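Local structure of urocanate hydratase (Paenibacillus sp. Soil724D2, 7NED) at residues I142-S145 against I146-L149; Q172-A175 against G176-A179; D333-E337 against A338-P342; E378-A381 against N382-R385. The protein catalyses, with NAD+ as cofactor, the hydration of urocanate-type substrates, probably thiourocanate in the bacterial breakdown of ergothioneine. One frame throughout, in Å; residues are numbered along the deposited sequence.

Interaction 1 of 4, residues I142-S145 against I146-L149; sequences IFQS and IARL
I146, A147, R148 and L149 each send their backbone N-H back to the carbonyl four residues earlier, so 142-149 is two turns of regular alpha helix. The first of these bonds, I146 N to I142 O, is 3.0 Å long and nearly straight at 171°. On the buried side I142 and I146 lie side by side and point the same way, with I142 CG2 4.0 Å from I146 CD1. One turn on, L149 reaches back along the helix, and its CD1 stops 3.8 Å from S145 OG. The other side carries R148. Its chain bends at chi3 (-57°) and folds the guanidinium back over the preceding turn. S145 CA sits over one face of that group, toward its rim, 3.4 Å from R148 NH2. R148 NH1 comes to 3.8 Å from Q144 CB. Q144 is bent too, and its OE1 rests against A147 CB at 4.0 Å. F339 of helix 335-344 packs against S145, I146 and L149, while F311 of strand 309-312 touches I142 and I146. This is i to i+4 packing on an amphipathic helix, here helix 133-150 in the Rossmann-like domain of urocanase, with its buried side against the parallel sheet.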
ATOM      1  N   ILE A 142     -24.000 -15.540  -6.031  1.00 18.17           N
ATOM      2  CA  ILE A 142     -23.516 -16.731  -5.322  1.00 15.08           C
ATOM      3  C   ILE A 142     -24.593 -17.806  -5.300  1.00 18.86           C
ATOM      4  O   ILE A 142     -24.334 -18.977  -5.617  1.00 17.48           O
ATOM      5  CB  ILE A 142     -23.063 -16.388  -3.890  1.00 16.27           C
ATOM      6  CG1 ILE A 142     -21.836 -15.486  -3.894  1.00 14.67           C
ATOM      7  CG2 ILE A 142     -22.798 -17.686  -3.099  1.00 19.20           C
ATOM      8  CD1 ILE A 142     -21.559 -14.825  -2.531  1.00 16.97           C
ATOM      9  N   PHE A 143     -25.803 -17.434  -4.854  1.00 17.09           N
ATOM     10  CA  PHE A 143     -26.888 -18.412  -4.790  1.00 17.72           C
ATOM     11  C   PHE A 143     -27.182 -18.998  -6.170  1.00 18.42           C
ATOM     12  O   PHE A 143     -27.372 -20.218  -6.305  1.00 19.86           O
ATOM     13  CB  PHE A 143     -28.141 -17.771  -4.193  1.00 17.27           C
ATOM     14  CG  PHE A 143     -28.018 -17.431  -2.723  1.00 18.23           C
ATOM     15  CD1 PHE A 143     -27.072 -18.050  -1.925  1.00 15.82           C
ATOM     16  CD2 PHE A 143     -28.860 -16.505  -2.143  1.00 18.74           C
ATOM     17  CE1 PHE A 143     -26.961 -17.729  -0.559  1.00 18.03           C
ATOM     18  CE2 PHE A 143     -28.749 -16.181  -0.775  1.00 18.36           C
ATOM     19  CZ  PHE A 143     -27.791 -16.798   0.006  1.00 12.91           C
ATOM     20  N   GLN A 144     -27.162 -18.163  -7.223  1.00 18.07           N
ATOM     21  CA  GLN A 144     -27.451 -18.681  -8.565  1.00 20.92           C
ATOM     22  C   GLN A 144     -26.342 -19.593  -9.077  1.00 23.82           C
ATOM     23  O   GLN A 144     -26.626 -20.588  -9.759  1.00 20.48           O
ATOM     24  CB  GLN A 144     -27.705 -17.553  -9.566  1.00 21.90           C
ATOM     25  CG  GLN A 144     -29.046 -16.814  -9.327  1.00 20.57           C
ATOM     26  CD  GLN A 144     -30.290 -17.699  -9.490  1.00 29.73           C
ATOM     27  OE1 GLN A 144     -30.502 -18.653  -8.731  1.00 29.15           O
ATOM     28  NE2 GLN A 144     -31.133 -17.361 -10.456  1.00 30.72           N
ATOM     29  N   SER A 145     -25.078 -19.262  -8.783  1.00 20.14           N
ATOM     30  CA  SER A 145     -23.969 -20.140  -9.137  1.00 21.31           C
ATOM     31  C   SER A 145     -24.111 -21.503  -8.463  1.00 22.80           C
ATOM     32  O   SER A 145     -23.947 -22.552  -9.098  1.00 23.56           O
ATOM     33  CB  SER A 145     -22.642 -19.463  -8.762  1.00 20.10           C
ATOM     34  OG  SER A 145     -21.567 -20.352  -9.008  1.00 23.51           O
ATOM     35  N   ILE A 146     -24.440 -21.505  -7.175  1.00 18.45           N
ATOM     36  CA  ILE A 146     -24.703 -22.756  -6.472  1.00 21.67           C
ATOM     37  C   ILE A 146     -25.844 -23.516  -7.141  1.00 21.84           C
ATOM     38  O   ILE A 146     -25.772 -24.740  -7.315  1.00 25.22           O
ATOM     39  CB  ILE A 146     -25.004 -22.464  -4.989  1.00 20.41           C
ATOM     40  CG1 ILE A 146     -23.741 -21.951  -4.280  1.00 18.08           C
ATOM     41  CG2 ILE A 146     -25.618 -23.690  -4.293  1.00 21.21           C
ATOM     42  CD1 ILE A 146     -24.014 -21.483  -2.826  1.00 18.74           C
ATOM     43  N   ALA A 147     -26.917 -22.812  -7.514  1.00 22.41           N
ATOM     44  CA  ALA A 147     -28.041 -23.463  -8.179  1.00 21.88           C
ATOM     45  C   ALA A 147     -27.586 -24.151  -9.453  1.00 26.18           C
ATOM     46  O   ALA A 147     -27.948 -25.305  -9.716  1.00 30.12           O
ATOM     47  CB  ALA A 147     -29.131 -22.444  -8.505  1.00 20.85           C
ATOM     48  N   ARG A 148     -26.820 -23.439 -10.283  1.00 21.23           N
ATOM     49  CA  ARG A 148     -26.330 -24.048 -11.512  1.00 26.76           C
ATOM     50  C   ARG A 148     -25.444 -25.245 -11.218  1.00 26.19           C
ATOM     51  O   ARG A 148     -25.475 -26.235 -11.954  1.00 26.21           O
ATOM     52  CB  ARG A 148     -25.573 -23.029 -12.358  1.00 20.86           C
ATOM     53  CG  ARG A 148     -26.454 -21.969 -12.939  1.00 28.34           C
ATOM     54  CD  ARG A 148     -25.719 -21.149 -13.978  1.00 25.69           C
ATOM     55  NE  ARG A 148     -24.509 -20.541 -13.440  1.00 31.72           N
ATOM     56  CZ  ARG A 148     -24.499 -19.397 -12.758  1.00 29.01           C
ATOM     57  NH1 ARG A 148     -25.643 -18.780 -12.511  1.00 24.32           N
ATOM     58  NH2 ARG A 148     -23.353 -18.895 -12.293  1.00 35.03           N
ATOM     59  N   LEU A 149     -24.615 -25.164 -10.181  1.00 23.20           N
ATOM     60  CA  LEU A 149     -23.621 -26.209  -9.972  1.00 27.40           C
ATOM     61  C   LEU A 149     -24.220 -27.457  -9.355  1.00 28.58           C
ATOM     62  O   LEU A 149     -23.754 -28.565  -9.649  1.00 26.27           O
ATOM     63  CB  LEU A 149     -22.489 -25.700  -9.084  1.00 27.16           C
ATOM     64  CG  LEU A 149     -21.542 -24.663  -9.674  1.00 25.23           C
ATOM     65  CD1 LEU A 149     -20.718 -24.051  -8.537  1.00 23.83           C
ATOM     66  CD2 LEU A 149     -20.603 -25.281 -10.727  1.00 25.95           C
TER

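Interaction 2 of 4, residues Q172-A175 against G176-A179; sequences QPLA and GTLA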
ATOM      1  N   GLN A 172     -29.212 -10.763   2.582  1.00 16.45           N
ATOM      2  CA  GLN A 172     -29.302 -12.186   2.279  1.00 14.13           C
ATOM      3  C   GLN A 172     -30.744 -12.654   2.106  1.00 17.21           C
ATOM      4  O   GLN A 172     -31.000 -13.441   1.182  1.00 16.57           O
ATOM      5  CB  GLN A 172     -28.599 -12.982   3.386  1.00 13.79           C
ATOM      6  CG  GLN A 172     -27.113 -12.781   3.484  1.00 16.54           C
ATOM      7  CD  GLN A 172     -26.560 -13.514   4.675  1.00 18.67           C
ATOM      8  OE1 GLN A 172     -25.905 -14.552   4.536  1.00 16.82           O
ATOM      9  NE2 GLN A 172     -26.908 -13.032   5.873  1.00 17.59           N
ATOM     10  N   PRO A 173     -31.702 -12.253   2.936  1.00 15.78           N
ATOM     11  CA  PRO A 173     -33.063 -12.779   2.736  1.00 18.63           C
ATOM     12  C   PRO A 173     -33.631 -12.408   1.382  1.00 18.11           C
ATOM     13  O   PRO A 173     -34.317 -13.227   0.755  1.00 18.06           O
ATOM     14  CB  PRO A 173     -33.871 -12.158   3.900  1.00 17.68           C
ATOM     15  CG  PRO A 173     -33.013 -11.057   4.427  1.00 18.27           C
ATOM     16  CD  PRO A 173     -31.593 -11.449   4.162  1.00 16.29           C
ATOM     17  N   LEU A 174     -33.362 -11.188   0.906  1.00 17.67           N
ATOM     18  CA  LEU A 174     -33.872 -10.804  -0.400  1.00 17.53           C
ATOM     19  C   LEU A 174     -33.108 -11.497  -1.524  1.00 17.06           C
ATOM     20  O   LEU A 174     -33.706 -11.925  -2.513  1.00 17.65           O
ATOM     21  CB  LEU A 174     -33.821  -9.302  -0.558  1.00 18.72           C
ATOM     22  CG  LEU A 174     -34.617  -8.717  -1.697  1.00 23.87           C
ATOM     23  CD1 LEU A 174     -36.120  -9.212  -1.729  1.00 21.50           C
ATOM     24  CD2 LEU A 174     -34.553  -7.207  -1.549  1.00 24.12           C
ATOM     25  N   ALA A 175     -31.792 -11.628  -1.393  1.00 16.38           N
ATOM     26  CA  ALA A 175     -31.075 -12.434  -2.361  1.00 15.43           C
ATOM     27  C   ALA A 175     -31.655 -13.841  -2.394  1.00 18.17           C
ATOM     28  O   ALA A 175     -31.864 -14.404  -3.465  1.00 16.88           O
ATOM     29  CB  ALA A 175     -29.580 -12.478  -2.030  1.00 15.96           C
ATOM     30  N   GLY A 176     -31.932 -14.409  -1.220  1.00 16.43           N
ATOM     31  CA  GLY A 176     -32.491 -15.755  -1.174  1.00 16.22           C
ATOM     32  C   GLY A 176     -33.828 -15.845  -1.886  1.00 15.56           C
ATOM     33  O   GLY A 176     -34.013 -16.685  -2.765  1.00 18.96           O
ATOM     34  N   THR A 177     -34.767 -14.961  -1.558  1.00 15.66           N
ATOM     35  CA  THR A 177     -36.090 -15.117  -2.183  1.00 18.98           C
ATOM     36  C   THR A 177     -36.098 -14.705  -3.655  1.00 20.43           C
ATOM     37  O   THR A 177     -36.856 -15.279  -4.457  1.00 17.00           O
ATOM     38  CB  THR A 177     -37.161 -14.353  -1.412  1.00 19.77           C
ATOM     39  OG1 THR A 177     -36.854 -12.960  -1.375  1.00 17.94           O
ATOM     40  CG2 THR A 177     -37.320 -14.921   0.007  1.00 19.31           C
ATOM     41  N   LEU A 178     -35.266 -13.735  -4.052  1.00 18.85           N
ATOM     42  CA  LEU A 178     -35.139 -13.448  -5.479  1.00 18.01           C
ATOM     43  C   LEU A 178     -34.695 -14.675  -6.262  1.00 20.98           C
ATOM     44  O   LEU A 178     -35.058 -14.829  -7.439  1.00 18.51           O
ATOM     45  CB  LEU A 178     -34.139 -12.292  -5.702  1.00 18.28           C
ATOM     46  CG  LEU A 178     -34.703 -10.919  -5.309  1.00 20.51           C
ATOM     47  CD1 LEU A 178     -33.621  -9.902  -5.306  1.00 18.55           C
ATOM     48  CD2 LEU A 178     -35.839 -10.455  -6.234  1.00 21.61           C
ATOM     49  N   ALA A 179     -33.882 -15.540  -5.651  1.00 15.40           N
ATOM     50  CA  ALA A 179     -33.449 -16.773  -6.281  1.00 16.88           C
ATOM     51  C   ALA A 179     -34.430 -17.919  -6.088  1.00 18.33           C
ATOM     52  O   ALA A 179     -34.126 -19.046  -6.489  1.00 20.92           O
ATOM     53  CB  ALA A 179     -32.082 -17.195  -5.726  1.00 17.93           C
TER
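L174 and L178 meet one helical turn apart, with CD1 of L178 lying 3.9 Å from CG of L174. The two side chains cross obliquely. L178 also covers the backbone beneath it: its CG is 3.1 Å from L174 O, the same oxygen that accepts the L178 N-H at 2.8 Å. L174 has CG opposite its backbone N (chi1 -165°), which, with chi2 at 51°, sends CD1 forward along the helix. There L174 CD1 meets T177 OG1 at 3.8 Å, and these two side chains stand about at right angles. T177 holds OG1 between its own N and carbonyl carbon (chi1 60°), on the side of the preceding turn.

The backbone beneath is helical. G176 N bonds to Q172 O at 2.8 Å and T177 N to P173 O at 2.9 Å. The last bond, A179 N to A175 O, is longer at 3.2 Å, and here the helix ends.

Further out, I136 and Y140 of helix 133-150 cover L174 and L178. L386 and H390 of helix 378-390 also touch L178. An alanine in place of L178 would probably open a gap between these three helices and deprive L174 CG of its neighbour. At the first turn, Q172 OE1 bonds to T162 OG1, and Q172 NE2 to G169 O and A163 O. This is the helix of the beta-alpha-beta unit between strands 159-163 and 182-187. The chemistry is thus divided: the Q172 amide anchors the start of the helix by hydrogen bonds, whereas L174 and L178 hold the helix against its neighbours mainly by apolar contact.

Interaction 3 of 4, residues D333-E337 against A338-P342; sequences DIFTE and AFLRP
The contact is the turn from a short, weakly bonded strand at about 333-334, at the edge of the parallel sheet, into helix 335-344. I334 stands at the N-cap position, and its carbonyl takes the A338 N-H at 3.1 Å. D333 lays CB against A338 CB. The next carbonyl, F335 O, accepts two N-H groups. L340 N lies in the carbonyl plane at 3.1 Å, whereas F339 N, at 3.0 Å, stands well above it. T336 O in turn takes R341 N at 2.9 Å. Bonds from L340 to F335 and from R341 to T336 span five residues, so the helix widens into a pi-type turn.

The F335 ring meets L340 at its edge, where F335 CD2 is 3.7 Å from L340 CD1. A chi1 of 77° places this edge against L340. One face of the F339 ring is covered by A338 CB. I142 and I146 of helix 133-150 pack against F335 and F339 respectively.

R341 folds back over E337, with E337 CA above the centre of one guanidinium face and NH1 3.4 Å from E337 CG. The carboxylate is turned aside: E337 OE2 is 5.2 Å from R341 NH1, and the two planes are 79° apart. The guanidinium instead bonds through NH2 to E448 O and M446 O. A leucine in place of R341 would probably leave these two carbonyls without their donor and uncover E337.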
ATOM      1  N   ASP A 333     -15.623 -24.155   1.634  1.00 21.41           N
ATOM      2  CA  ASP A 333     -15.316 -23.320   0.486  1.00 21.64           C
ATOM      3  C   ASP A 333     -15.433 -21.852   0.832  1.00 20.79           C
ATOM      4  O   ASP A 333     -16.131 -21.472   1.764  1.00 20.77           O
ATOM      5  CB  ASP A 333     -16.261 -23.598  -0.679  1.00 19.71           C
ATOM      6  CG  ASP A 333     -15.889 -24.842  -1.442  1.00 26.68           C
ATOM      7  OD1 ASP A 333     -16.705 -25.806  -1.497  1.00 30.47           O
ATOM      8  OD2 ASP A 333     -14.762 -24.844  -1.961  1.00 24.71           O
ATOM      9  N   ILE A 334     -14.744 -21.023   0.046  1.00 17.84           N
ATOM     10  CA  ILE A 334     -14.918 -19.575   0.086  1.00 18.26           C
ATOM     11  C   ILE A 334     -15.681 -19.165  -1.165  1.00 16.13           C
ATOM     12  O   ILE A 334     -15.478 -19.731  -2.245  1.00 16.79           O
ATOM     13  CB  ILE A 334     -13.550 -18.843   0.170  1.00 17.35           C
ATOM     14  CG1 ILE A 334     -13.729 -17.315   0.226  1.00 18.55           C
ATOM     15  CG2 ILE A 334     -12.641 -19.226  -1.006  1.00 17.57           C
ATOM     16  CD1 ILE A 334     -14.431 -16.786   1.519  1.00 16.76           C
ATOM     17  N   PHE A 335     -16.551 -18.168  -1.030  1.00 14.82           N
ATOM     18  CA  PHE A 335     -17.441 -17.868  -2.150  1.00 17.74           C
ATOM     19  C   PHE A 335     -16.706 -17.352  -3.378  1.00 18.41           C
ATOM     20  O   PHE A 335     -17.246 -17.416  -4.494  1.00 17.70           O
ATOM     21  CB  PHE A 335     -18.482 -16.852  -1.717  1.00 17.78           C
ATOM     22  CG  PHE A 335     -17.966 -15.445  -1.633  1.00 17.48           C
ATOM     23  CD1 PHE A 335     -17.367 -14.977  -0.476  1.00 14.89           C
ATOM     24  CD2 PHE A 335     -18.143 -14.570  -2.690  1.00 16.99           C
ATOM     25  CE1 PHE A 335     -16.904 -13.676  -0.395  1.00 19.50           C
ATOM     26  CE2 PHE A 335     -17.707 -13.254  -2.585  1.00 16.67           C
ATOM     27  CZ  PHE A 335     -17.087 -12.819  -1.453  1.00 15.98           C
ATOM     28  N   THR A 336     -15.522 -16.780  -3.192  1.00 17.05           N
ATOM     29  CA  THR A 336     -14.787 -16.228  -4.313  1.00 15.85           C
ATOM     30  C   THR A 336     -14.265 -17.360  -5.193  1.00 18.09           C
ATOM     31  O   THR A 336     -14.732 -17.561  -6.323  1.00 19.77           O
ATOM     32  CB  THR A 336     -13.637 -15.357  -3.785  1.00 14.80           C
ATOM     33  OG1 THR A 336     -12.875 -16.130  -2.848  1.00 16.13           O
ATOM     34  CG2 THR A 336     -14.201 -14.112  -3.067  1.00 14.76           C
ATOM     35  N   GLU A 337     -13.327 -18.133  -4.668  1.00 18.40           N
ATOM     36  CA  GLU A 337     -12.745 -19.207  -5.467  1.00 21.60           C
ATOM     37  C   GLU A 337     -13.830 -20.160  -5.970  1.00 17.99           C
ATOM     38  O   GLU A 337     -13.752 -20.671  -7.093  1.00 18.61           O
ATOM     39  CB  GLU A 337     -11.707 -19.975  -4.631  1.00 17.53           C
ATOM     40  CG  GLU A 337     -10.979 -21.055  -5.415  1.00 18.50           C
ATOM     41  CD  GLU A 337     -11.702 -22.407  -5.455  1.00 30.23           C
ATOM     42  OE1 GLU A 337     -12.712 -22.625  -4.734  1.00 25.59           O
ATOM     43  OE2 GLU A 337     -11.259 -23.252  -6.265  1.00 26.17           O
ATOM     44  N   ALA A 338     -14.826 -20.445  -5.139  1.00 17.91           N
ATOM     45  CA  ALA A 338     -15.780 -21.503  -5.510  1.00 20.64           C
ATOM     46  C   ALA A 338     -16.861 -21.040  -6.484  1.00 19.16           C
ATOM     47  O   ALA A 338     -17.314 -21.843  -7.321  1.00 23.38           O
ATOM     48  CB  ALA A 338     -16.447 -22.080  -4.268  1.00 17.15           C
ATOM     49  N   PHE A 339     -17.295 -19.792  -6.401  1.00 16.38           N
ATOM     50  CA  PHE A 339     -18.457 -19.381  -7.194  1.00 17.68           C
ATOM     51  C   PHE A 339     -18.239 -18.170  -8.090  1.00 23.74           C
ATOM     52  O   PHE A 339     -18.696 -18.180  -9.242  1.00 21.65           O
ATOM     53  CB  PHE A 339     -19.627 -19.121  -6.252  1.00 16.70           C
ATOM     54  CG  PHE A 339     -19.890 -20.268  -5.318  1.00 17.65           C
ATOM     55  CD1 PHE A 339     -20.072 -21.557  -5.817  1.00 19.62           C
ATOM     56  CD2 PHE A 339     -19.873 -20.083  -3.961  1.00 17.87           C
ATOM     57  CE1 PHE A 339     -20.274 -22.639  -4.967  1.00 20.18           C
ATOM     58  CE2 PHE A 339     -20.098 -21.157  -3.073  1.00 17.35           C
ATOM     59  CZ  PHE A 339     -20.300 -22.433  -3.582  1.00 18.77           C
ATOM     60  N   LEU A 340     -17.564 -17.116  -7.607  1.00 18.55           N
ATOM     61  CA  LEU A 340     -17.588 -15.874  -8.373  1.00 17.26           C
ATOM     62  C   LEU A 340     -16.309 -15.603  -9.164  1.00 17.18           C
ATOM     63  O   LEU A 340     -16.303 -14.704 -10.007  1.00 15.33           O
ATOM     64  CB  LEU A 340     -17.870 -14.674  -7.449  1.00 17.91           C
ATOM     65  CG  LEU A 340     -19.224 -14.689  -6.716  1.00 18.26           C
ATOM     66  CD1 LEU A 340     -19.380 -13.375  -5.969  1.00 20.71           C
ATOM     67  CD2 LEU A 340     -20.358 -14.946  -7.666  1.00 18.46           C
ATOM     68  N   ARG A 341     -15.243 -16.368  -8.964  1.00 17.44           N
ATOM     69  CA  ARG A 341     -13.994 -16.022  -9.629  1.00 17.29           C
ATOM     70  C   ARG A 341     -14.100 -16.000 -11.156  1.00 15.08           C
ATOM     71  O   ARG A 341     -13.403 -15.179 -11.771  1.00 19.20           O
ATOM     72  CB  ARG A 341     -12.879 -16.965  -9.167  1.00 16.92           C
ATOM     73  CG  ARG A 341     -11.454 -16.508  -9.682  1.00 17.98           C
ATOM     74  CD  ARG A 341     -10.348 -17.225  -8.920  1.00 17.68           C
ATOM     75  NE  ARG A 341     -10.239 -16.743  -7.546  1.00 15.91           N
ATOM     76  CZ  ARG A 341      -9.655 -17.406  -6.557  1.00 20.17           C
ATOM     77  NH1 ARG A 341      -9.095 -18.594  -6.795  1.00 19.08           N
ATOM     78  NH2 ARG A 341      -9.553 -16.836  -5.352  1.00 17.26           N
ATOM     79  N   PRO A 342     -14.940 -16.799 -11.821  1.00 18.74           N
ATOM     80  CA  PRO A 342     -15.054 -16.631 -13.278  1.00 21.23           C
ATOM     81  C   PRO A 342     -15.539 -15.254 -13.669  1.00 19.19           C
ATOM     82  O   PRO A 342     -15.174 -14.772 -14.745  1.00 18.81           O
ATOM     83  CB  PRO A 342     -16.055 -17.727 -13.675  1.00 21.82           C
ATOM     84  CG  PRO A 342     -15.811 -18.786 -12.661  1.00 23.39           C
ATOM     85  CD  PRO A 342     -15.602 -18.037 -11.373  1.00 19.41           C
TER

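Interaction 4 of 4, residues E378-A381 against N382-R385; sequences EVIA and NWIR
V379 O is approached from two directions, by the backbone N-H of W383 at 2.9 Å and by a water at 2.8 Å. The same water lies 3.0 Å from N382 OD1 and can serve either oxygen, though it has more acceptors around it than protons to give. N382 points its CG away from its backbone N (chi1 171°), and this carries OD1 round to the water. OD1 also bonds to the hydroxyl of Y140 on helix 133-150.

The other backbone bonds follow the same i to i+4 pattern, from N382 N to E378 O at 2.8 Å through to R385 N and A381 O. These are the first two turns of helix 378-390, in the urocanase C-terminal domain. The helix packs between helix 360-373 and helix 133-150 of the Rossmann-like domain. Toward helix 360-373, I380 and I384 lie side by side and point the same way, with their CG1 atoms 4.0 Å apart. I370 touches both.

W383 leans toward helix 133-150. W383 CD1 is 4.2 Å from I380 CD1, and the indole ring meets that of Y140 with the planes at about 45°. NE1 is fixed by a hydrogen bond to I400 O on strand 398-400, which limits how the indole can turn. On the outer side R385 extends from CG to NE, and R385 NH1 comes to 3.7 Å from A381 CB.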
ATOM      1  N   GLU A 378     -28.456 -11.106 -20.858  1.00 25.49           N
ATOM      2  CA  GLU A 378     -29.660 -11.483 -20.142  1.00 29.44           C
ATOM      3  C   GLU A 378     -29.438 -11.478 -18.634  1.00 26.87           C
ATOM      4  O   GLU A 378     -30.400 -11.317 -17.869  1.00 25.22           O
ATOM      5  CB  GLU A 378     -30.152 -12.845 -20.638  1.00 30.69           C
ATOM      6  CG  GLU A 378     -30.976 -12.731 -21.911  1.00 38.64           C
ATOM      7  CD  GLU A 378     -31.278 -14.077 -22.575  1.00 48.04           C
ATOM      8  OE1 GLU A 378     -31.580 -15.056 -21.853  1.00 47.75           O
ATOM      9  OE2 GLU A 378     -31.224 -14.154 -23.824  1.00 51.12           O
ATOM     10  N   VAL A 379     -28.187 -11.615 -18.189  1.00 27.13           N
ATOM     11  CA  VAL A 379     -27.909 -11.605 -16.757  1.00 25.68           C
ATOM     12  C   VAL A 379     -28.210 -10.236 -16.165  1.00 24.05           C
ATOM     13  O   VAL A 379     -28.999 -10.116 -15.220  1.00 19.44           O
ATOM     14  CB  VAL A 379     -26.461 -12.036 -16.488  1.00 28.81           C
ATOM     15  CG1 VAL A 379     -26.180 -12.037 -14.995  1.00 30.60           C
ATOM     16  CG2 VAL A 379     -26.256 -13.422 -17.054  1.00 29.53           C
ATOM     17  N   ILE A 380     -27.570  -9.186 -16.693  1.00 24.31           N
ATOM     18  CA  ILE A 380     -27.847  -7.856 -16.166  1.00 21.15           C
ATOM     19  C   ILE A 380     -29.300  -7.480 -16.387  1.00 21.03           C
ATOM     20  O   ILE A 380     -29.902  -6.793 -15.548  1.00 21.84           O
ATOM     21  CB  ILE A 380     -26.893  -6.785 -16.738  1.00 22.28           C
ATOM     22  CG1 ILE A 380     -27.025  -5.502 -15.892  1.00 21.89           C
ATOM     23  CG2 ILE A 380     -27.195  -6.410 -18.201  1.00 20.57           C
ATOM     24  CD1 ILE A 380     -26.568  -5.644 -14.427  1.00 18.41           C
ATOM     25  N   ALA A 381     -29.892  -7.908 -17.510  1.00 21.46           N
ATOM     26  CA  ALA A 381     -31.301  -7.581 -17.773  1.00 21.87           C
ATOM     27  C   ALA A 381     -32.214  -8.191 -16.721  1.00 21.27           C
ATOM     28  O   ALA A 381     -33.101  -7.519 -16.184  1.00 23.52           O
ATOM     29  CB  ALA A 381     -31.704  -8.057 -19.170  1.00 24.07           C
ATOM     30  N   ASN A 382     -32.005  -9.468 -16.413  1.00 21.27           N
ATOM     31  CA  ASN A 382     -32.713 -10.106 -15.306  1.00 22.91           C
ATOM     32  C   ASN A 382     -32.492  -9.350 -14.002  1.00 22.65           C
ATOM     33  O   ASN A 382     -33.446  -9.068 -13.270  1.00 20.42           O
ATOM     34  CB  ASN A 382     -32.250 -11.561 -15.163  1.00 20.63           C
ATOM     35  CG  ASN A 382     -32.788 -12.243 -13.891  1.00 27.95           C
ATOM     36  OD1 ASN A 382     -32.009 -12.590 -12.961  1.00 28.63           O
ATOM     37  ND2 ASN A 382     -34.111 -12.414 -13.823  1.00 21.99           N
ATOM     38  N   TRP A 383     -31.228  -9.020 -13.682  1.00 19.37           N
ATOM     39  CA  TRP A 383     -30.949  -8.400 -12.390  1.00 18.81           C
ATOM     40  C   TRP A 383     -31.658  -7.051 -12.262  1.00 18.92           C
ATOM     41  O   TRP A 383     -32.277  -6.749 -11.235  1.00 20.93           O
ATOM     42  CB  TRP A 383     -29.421  -8.232 -12.184  1.00 17.52           C
ATOM     43  CG  TRP A 383     -29.265  -7.420 -10.984  1.00 17.17           C
ATOM     44  CD1 TRP A 383     -28.851  -6.112 -10.917  1.00 17.73           C
ATOM     45  CD2 TRP A 383     -29.617  -7.800  -9.663  1.00 17.72           C
ATOM     46  NE1 TRP A 383     -28.907  -5.664  -9.611  1.00 18.56           N
ATOM     47  CE2 TRP A 383     -29.382  -6.686  -8.825  1.00 18.14           C
ATOM     48  CE3 TRP A 383     -30.123  -8.981  -9.097  1.00 18.50           C
ATOM     49  CZ2 TRP A 383     -29.617  -6.721  -7.462  1.00 16.94           C
ATOM     50  CZ3 TRP A 383     -30.345  -9.015  -7.738  1.00 21.81           C
ATOM     51  CH2 TRP A 383     -30.109  -7.891  -6.934  1.00 18.08           C
ATOM     52  N   ILE A 384     -31.577  -6.215 -13.295  1.00 16.64           N
ATOM     53  CA  ILE A 384     -32.160  -4.873 -13.214  1.00 18.15           C
ATOM     54  C   ILE A 384     -33.676  -4.962 -13.052  1.00 21.75           C
ATOM     55  O   ILE A 384     -34.278  -4.248 -12.231  1.00 19.17           O
ATOM     56  CB  ILE A 384     -31.736  -4.046 -14.447  1.00 17.79           C
ATOM     57  CG1 ILE A 384     -30.215  -3.734 -14.347  1.00 17.55           C
ATOM     58  CG2 ILE A 384     -32.553  -2.763 -14.597  1.00 18.13           C
ATOM     59  CD1 ILE A 384     -29.809  -2.897 -13.062  1.00 15.72           C
ATOM     60  N   ARG A 385     -34.317  -5.868 -13.787  1.00 21.94           N
ATOM     61  CA  ARG A 385     -35.761  -6.044 -13.600  1.00 20.33           C
ATOM     62  C   ARG A 385     -36.076  -6.388 -12.155  1.00 19.84           C
ATOM     63  O   ARG A 385     -36.965  -5.788 -11.533  1.00 20.62           O
ATOM     64  CB  ARG A 385     -36.299  -7.131 -14.535  1.00 21.57           C
ATOM     65  CG  ARG A 385     -36.315  -6.666 -15.977  1.00 23.71           C
ATOM     66  CD  ARG A 385     -37.089  -7.611 -16.920  1.00 26.05           C
ATOM     67  NE  ARG A 385     -37.079  -6.942 -18.216  1.00 38.12           N
ATOM     68  CZ  ARG A 385     -36.216  -7.233 -19.183  1.00 40.20           C
ATOM     69  NH1 ARG A 385     -35.354  -8.225 -19.001  1.00 37.18           N
ATOM     70  NH2 ARG A 385     -36.239  -6.566 -20.335  1.00 35.63           N
TER
HETATM   71  O   HOH W   1     -29.134 -11.932 -13.121  1.00 24.73           O

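Interaction 1 lies between interactions 2 and 3 and touches both. The F143 ring packs on the helix of 172-179, with CE2 3.7 Å from G176 N. In the other direction I142 CD1 is 3.4 Å from F335 CD2, and I146 CG1 is 3.5 Å from F339 CZ. Interaction 4 brings in the C-terminal domain. It meets interaction 2 where L178 CD1 lies 4.2 Å from W383 CZ3, but only approaches interaction 1, with nearest atoms about 5 Å apart. Interaction 3 comes nearest the ligands: the F335 side chain is about 5 Å from NAD and about 8 Å from urocanate. The side chain of I142 is about 8 Å from NAD and that of Q172 about 7 Å.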